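Local atomic coordinates of copper-transporting ATPase PAA2, chloroplastic (Arabidopsis thaliana, PDB entry 5LBK), a protein that uses the energy of ATP hydrolysis to move copper across the chloroplast thylakoid membrane into the lumen, the chain here being its nucleotide-binding N-domain. Residues K22-V27 against V73-L78. Residues are numbered along the deposited sequence; the frame is centred on the assembly and turned at random.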
loop_
_atom_site.group_PDB
_atom_site.type_symbol
_atom_site.label_atom_id
_atom_site.label_comp_id
_atom_site.label_asym_id
_atom_site.label_seq_id
_atom_site.Cartn_x
_atom_site.Cartn_y
_atom_site.Cartn_z
ATOM N N LYS A 22 -6.728 -4.598 -0.968
ATOM C CA LYS A 22 -6.474 -5.985 -1.368
ATOM C C LYS A 22 -5.021 -6.179 -1.757
ATOM O O LYS A 22 -4.399 -7.187 -1.403
ATOM C CB LYS A 22 -7.336 -6.389 -2.558
ATOM C CG LYS A 22 -8.768 -6.725 -2.224
ATOM C CD LYS A 22 -9.513 -7.165 -3.483
ATOM C CE LYS A 22 -10.911 -7.699 -3.130
ATOM N NZ LYS A 22 -11.730 -8.110 -4.309
ATOM N N MET A 23 -4.505 -5.266 -2.572
ATOM C CA MET A 23 -3.087 -5.308 -2.947
ATOM C C MET A 23 -2.191 -5.127 -1.743
ATOM O O MET A 23 -1.181 -5.846 -1.599
ATOM C CB MET A 23 -2.788 -4.226 -3.976
ATOM C CG MET A 23 -3.309 -4.533 -5.404
ATOM S SD MET A 23 -2.911 -3.111 -6.472
ATOM C CE MET A 23 -3.461 -3.732 -8.066
ATOM N N ALA A 24 -2.515 -4.181 -0.861
ATOM C CA ALA A 24 -1.609 -3.942 0.258
ATOM C C ALA A 24 -1.583 -5.156 1.189
ATOM O O ALA A 24 -0.527 -5.557 1.675
ATOM C CB ALA A 24 -2.019 -2.700 1.022
ATOM N N ALA A 25 -2.743 -5.732 1.464
ATOM C CA ALA A 25 -2.764 -6.926 2.312
ATOM C C ALA A 25 -2.101 -8.141 1.653
ATOM O O ALA A 25 -1.533 -9.003 2.358
ATOM C CB ALA A 25 -4.212 -7.238 2.691
ATOM N N ALA A 26 -2.166 -8.256 0.322
ATOM C CA ALA A 26 -1.436 -9.326 -0.359
ATOM C C ALA A 26 0.055 -9.204 -0.108
ATOM O O ALA A 26 0.741 -10.207 0.145
ATOM C CB ALA A 26 -1.693 -9.295 -1.860
ATOM N N VAL A 27 0.579 -7.978 -0.198
ATOM C CA VAL A 27 1.999 -7.765 0.075
ATOM C C VAL A 27 2.321 -7.983 1.549
ATOM O O VAL A 27 3.395 -8.532 1.881
ATOM C CB VAL A 27 2.410 -6.354 -0.397
ATOM C CG1 VAL A 27 3.831 -6.078 -0.048
ATOM C CG2 VAL A 27 2.246 -6.246 -1.851
ATOM N N VAL A 73 4.225 -4.558 -6.759
ATOM C CA VAL A 73 3.500 -3.658 -5.856
ATOM C C VAL A 73 4.363 -3.508 -4.614
ATOM O O VAL A 73 4.947 -4.500 -4.137
ATOM C CB VAL A 73 2.108 -4.219 -5.485
ATOM C CG1 VAL A 73 1.407 -3.307 -4.407
ATOM C CG2 VAL A 73 1.235 -4.400 -6.749
ATOM N N ALA A 74 4.529 -2.283 -4.152
ATOM C CA ALA A 74 5.351 -1.959 -2.984
ATOM C C ALA A 74 4.502 -1.253 -1.924
ATOM O O ALA A 74 3.647 -0.447 -2.256
ATOM C CB ALA A 74 6.536 -1.102 -3.411
ATOM N N VAL A 75 4.722 -1.593 -0.650
ATOM C CA VAL A 75 4.045 -1.024 0.495
ATOM C C VAL A 75 5.085 -0.592 1.513
ATOM O O VAL A 75 5.968 -1.375 1.851
ATOM C CB VAL A 75 3.079 -2.048 1.140
ATOM C CG1 VAL A 75 2.335 -1.409 2.279
ATOM C CG2 VAL A 75 2.058 -2.557 0.130
ATOM N N GLY A 76 4.980 0.639 1.993
ATOM C CA GLY A 76 6.019 1.162 2.886
ATOM C C GLY A 76 6.005 2.662 2.945
ATOM O O GLY A 76 4.963 3.299 2.755
ATOM N N SER A 77 7.161 3.220 3.300
ATOM C CA SER A 77 7.233 4.686 3.396
ATOM C C SER A 77 7.106 5.333 2.014
ATOM O O SER A 77 7.382 4.731 0.990
ATOM C CB SER A 77 8.549 5.094 4.037
ATOM O OG SER A 77 9.553 4.784 3.110
ATOM N N LEU A 78 6.739 6.630 1.997
ATOM C CA LEU A 78 6.485 7.326 0.733
ATOM C C LEU A 78 7.688 7.314 -0.177
ATOM O O LEU A 78 7.580 6.983 -1.368
ATOM C CB LEU A 78 6.049 8.783 1.029
ATOM C CG LEU A 78 5.907 9.693 -0.188
ATOM C CD1 LEU A 78 4.927 9.031 -1.201
ATOM C CD2 LEU A 78 5.428 11.060 0.266
#
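Val27 packs against both Val73 and Val75, with a different methyl serving each neighbour. Val27 CG2 lies 4.0 Å from Val73 CG1. The same methyl is 3.9 Å from Val73 O. Val27 CG1 and CB meet the other valine, Val27 CB standing 3.8 Å from Val75 CG2. That Val75 methyl also presses on the helix backbone, 3.9 Å from Ala24 CA. Ala24 CA and Val75 CA, 6.4 Å apart, are the closest CA pair across the segments, consistent with the small alanine side chain. A chi1 of -177° places Val75 CG1 anti to N and CG2 anti to the carbonyl carbon, and CG2 is the methyl that meets Ala24 and Val27. Met23 adds a looser contact, its CB lying 4.3 Å from Val73 CG1.

The segment axes are nearly perpendicular (-80°); Met23 and Val27 touch Val73, Ala24 and Val27 touch Val75, while Ala74 points away. Strand 71-76 is fixed in the antiparallel sheet by backbone hydrogen bonds of Val73 to Ala66 and Val75 to Thr64. Ile39 of helix 34-45 packs on Ala24. The side-chain pairs are all apolar and no polar bond joins the segments, consistent with cohesion of this helix-on-sheet interface by hydrophobic burial (238 Å²) and van der Waals contact.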